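Local atomic coordinates of snaclec convulxin subunit alpha (Crotalus durissus, PDB entry 1UMR), a protein that activates platelets as a snake venom lectin of the snaclec family by binding the platelet collagen receptor glycoprotein VI. Residues H40-K45 and V68-R73. Residues are numbered along the deposited sequence; the frame is centred on the assembly and turned at random.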
ATOM      1  N   HIS A  40     -26.463 -33.785  29.105  1.00 38.21           N
ATOM      2  CA  HIS A  40     -26.367 -32.414  29.617  1.00 38.33           C
ATOM      3  C   HIS A  40     -27.690 -31.668  29.287  1.00 46.12           C
ATOM      4  O   HIS A  40     -28.454 -32.201  28.447  1.00 42.53           O
ATOM      5  CB  HIS A  40     -25.288 -31.727  28.838  1.00 40.67           C
ATOM      6  CG  HIS A  40     -23.950 -32.128  29.300  1.00 39.64           C
ATOM      7  ND1 HIS A  40     -23.081 -32.905  28.539  1.00 42.28           N
ATOM      8  CD2 HIS A  40     -23.367 -31.959  30.499  1.00 28.06           C
ATOM      9  CE1 HIS A  40     -21.989 -33.140  29.254  1.00 34.84           C
ATOM     10  NE2 HIS A  40     -22.143 -32.582  30.445  1.00 34.85           N
ATOM     11  N   LEU A  41     -27.976 -30.497  29.918  1.00 38.12           N
ATOM     12  CA  LEU A  41     -29.007 -29.611  29.350  1.00 42.77           C
ATOM     13  C   LEU A  41     -28.745 -29.473  27.821  1.00 43.29           C
ATOM     14  O   LEU A  41     -27.597 -29.560  27.412  1.00 41.69           O
ATOM     15  CB  LEU A  41     -28.942 -28.242  29.989  1.00 37.81           C
ATOM     16  CG  LEU A  41     -29.548 -28.295  31.376  1.00 38.70           C
ATOM     17  CD1 LEU A  41     -29.144 -26.921  32.056  1.00 41.71           C
ATOM     18  CD2 LEU A  41     -31.109 -28.461  31.125  1.00 36.04           C
ATOM     19  N   VAL A  42     -29.764 -29.286  26.977  1.00 42.72           N
ATOM     20  CA  VAL A  42     -29.444 -29.078  25.573  1.00 36.11           C
ATOM     21  C   VAL A  42     -28.415 -27.947  25.302  1.00 36.81           C
ATOM     22  O   VAL A  42     -28.454 -26.863  25.870  1.00 40.03           O
ATOM     23  CB  VAL A  42     -30.607 -28.499  24.698  1.00 41.98           C
ATOM     24  CG1 VAL A  42     -31.053 -29.330  23.590  1.00 42.20           C
ATOM     25  CG2 VAL A  42     -31.600 -27.775  25.397  1.00 31.88           C
ATOM     26  N   SER A  43     -27.635 -28.180  24.262  1.00 36.42           N
ATOM     27  CA  SER A  43     -26.873 -27.240  23.513  1.00 36.01           C
ATOM     28  C   SER A  43     -27.404 -27.113  22.039  1.00 41.58           C
ATOM     29  O   SER A  43     -27.843 -28.062  21.422  1.00 37.42           O
ATOM     30  CB  SER A  43     -25.403 -27.715  23.476  1.00 36.04           C
ATOM     31  OG  SER A  43     -25.228 -28.973  22.854  1.00 46.35           O
ATOM     32  N   ILE A  44     -27.312 -25.958  21.447  1.00 34.50           N
ATOM     33  CA  ILE A  44     -28.048 -25.800  20.236  1.00 36.04           C
ATOM     34  C   ILE A  44     -27.005 -25.141  19.355  1.00 39.55           C
ATOM     35  O   ILE A  44     -26.555 -24.045  19.696  1.00 38.68           O
ATOM     36  CB  ILE A  44     -29.183 -24.824  20.480  1.00 41.26           C
ATOM     37  CG1 ILE A  44     -30.145 -25.419  21.474  1.00 43.20           C
ATOM     38  CG2 ILE A  44     -29.744 -24.339  19.194  1.00 27.05           C
ATOM     39  CD1 ILE A  44     -31.391 -24.648  21.680  1.00 42.54           C
ATOM     40  N   LYS A  45     -26.565 -25.870  18.311  1.00 39.52           N
ATOM     41  CA  LYS A  45     -25.322 -25.600  17.582  1.00 38.75           C
ATOM     42  C   LYS A  45     -25.523 -25.279  16.144  1.00 44.86           C
ATOM     43  O   LYS A  45     -24.512 -25.108  15.432  1.00 44.52           O
ATOM     44  CB  LYS A  45     -24.328 -26.762  17.706  1.00 40.76           C
ATOM     45  CG  LYS A  45     -23.877 -26.912  19.237  1.00 41.82           C
ATOM     46  CD  LYS A  45     -22.621 -27.681  19.465  1.00 50.41           C
ATOM     47  CE  LYS A  45     -22.643 -28.303  20.858  1.00 56.68           C
ATOM     48  NZ  LYS A  45     -21.404 -28.993  21.408  1.00 48.93           N
ATOM     49  N   VAL A  68     -38.093 -22.732  29.090  1.00 49.77           N
ATOM     50  CA  VAL A  68     -37.315 -24.005  29.154  1.00 47.91           C
ATOM     51  C   VAL A  68     -35.833 -23.714  29.289  1.00 38.87           C
ATOM     52  O   VAL A  68     -35.247 -22.936  28.504  1.00 35.82           O
ATOM     53  CB  VAL A  68     -37.590 -24.942  27.938  1.00 49.03           C
ATOM     54  CG1 VAL A  68     -37.069 -26.358  28.197  1.00 49.90           C
ATOM     55  CG2 VAL A  68     -39.065 -25.098  27.752  1.00 44.09           C
ATOM     56  N   SER A  69     -35.225 -24.294  30.299  1.00 39.59           N
ATOM     57  CA  SER A  69     -33.761 -24.095  30.476  1.00 37.82           C
ATOM     58  C   SER A  69     -32.951 -24.701  29.271  1.00 44.43           C
ATOM     59  O   SER A  69     -33.263 -25.789  28.807  1.00 44.34           O
ATOM     60  CB  SER A  69     -33.298 -24.738  31.777  1.00 35.04           C
ATOM     61  OG  SER A  69     -33.455 -23.889  32.922  1.00 38.98           O
ATOM     62  N   ILE A  70     -31.925 -24.009  28.777  1.00 39.48           N
ATOM     63  CA  ILE A  70     -30.907 -24.659  27.951  1.00 38.60           C
ATOM     64  C   ILE A  70     -29.484 -24.484  28.636  1.00 43.61           C
ATOM     65  O   ILE A  70     -29.342 -23.930  29.760  1.00 37.19           O
ATOM     66  CB  ILE A  70     -30.919 -24.150  26.621  1.00 38.65           C
ATOM     67  CG1 ILE A  70     -30.384 -22.733  26.699  1.00 38.33           C
ATOM     68  CG2 ILE A  70     -32.359 -24.225  26.035  1.00 36.77           C
ATOM     69  CD1 ILE A  70     -30.529 -21.935  25.509  1.00 40.01           C
ATOM     70  N   GLY A  71     -28.451 -25.038  28.015  1.00 45.04           N
ATOM     71  CA  GLY A  71     -27.224 -25.412  28.725  1.00 36.50           C
ATOM     72  C   GLY A  71     -26.173 -24.290  28.674  1.00 37.15           C
ATOM     73  O   GLY A  71     -24.975 -24.531  28.927  1.00 41.76           O
ATOM     74  N   LEU A  72     -26.576 -23.048  28.382  1.00 32.32           N
ATOM     75  CA  LEU A  72     -25.554 -21.990  28.316  1.00 39.90           C
ATOM     76  C   LEU A  72     -25.461 -21.272  29.602  1.00 40.60           C
ATOM     77  O   LEU A  72     -26.490 -20.765  30.193  1.00 39.48           O
ATOM     78  CB  LEU A  72     -25.893 -20.993  27.229  1.00 37.12           C
ATOM     79  CG  LEU A  72     -25.195 -20.991  25.906  1.00 40.68           C
ATOM     80  CD1 LEU A  72     -25.775 -19.761  25.053  1.00 35.56           C
ATOM     81  CD2 LEU A  72     -23.619 -20.916  25.954  1.00 44.68           C
ATOM     82  N   ARG A  73     -24.240 -21.099  30.055  1.00 39.48           N
ATOM     83  CA  ARG A  73     -24.151 -20.434  31.374  1.00 38.42           C
ATOM     84  C   ARG A  73     -22.898 -19.567  31.374  1.00 42.71           C
ATOM     85  O   ARG A  73     -21.898 -19.934  30.710  1.00 38.41           O
ATOM     86  CB  ARG A  73     -24.220 -21.477  32.527  1.00 32.85           C
ATOM     87  CG  ARG A  73     -23.660 -21.033  33.970  1.00 46.47           C
ATOM     88  CD  ARG A  73     -24.027 -21.981  35.210  1.00 53.53           C
ATOM     89  NE  ARG A  73     -23.998 -21.220  36.492  1.00 72.42           N
ATOM     90  CZ  ARG A  73     -24.660 -21.409  37.730  1.00 76.16           C
ATOM     91  NH1 ARG A  73     -25.477 -22.434  38.067  1.00 68.28           N
ATOM     92  NH2 ARG A  73     -24.475 -20.460  38.680  1.00 77.03           N
TER
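In the core of the C-type lectin fold, the end of strand 40-41 of the four-stranded sheet and the loop that follows it meet the break in strand 67-74 of the three-stranded sheet. V42 and G71 make the polar link: G71 N donates to V42 O (2.8 Å). The bond is bent at the hydrogen (134°), and the donor is tilted 19° from the carbonyl plane. Beside it the L41 side chain begins against the backbone of G71, which has no side chain, with L41 CB 3.5 Å from G71 CA. The L41 side chain has CG beside its own backbone N (chi1 -76°) and reaches along the 68-73 backbone, CD1 lying 3.8 Å from I70 O and CD2 4.1 Å from S69 O. I70 O accepts a hydrogen bond from W25 NE1 of helix 25-35, while L41 CD1 merely packs against it. Past the hydrogen bond, the side chains of V42 and I70 meet through their CG2 methyls at 3.7 Å, with I44 CD1 more loosely set against I70 CG2. S69 pairs with P126 as a second backbone link between the sheets; the V42-G71 bond is buried, flanked by aliphatic side chains that probably shield it from water.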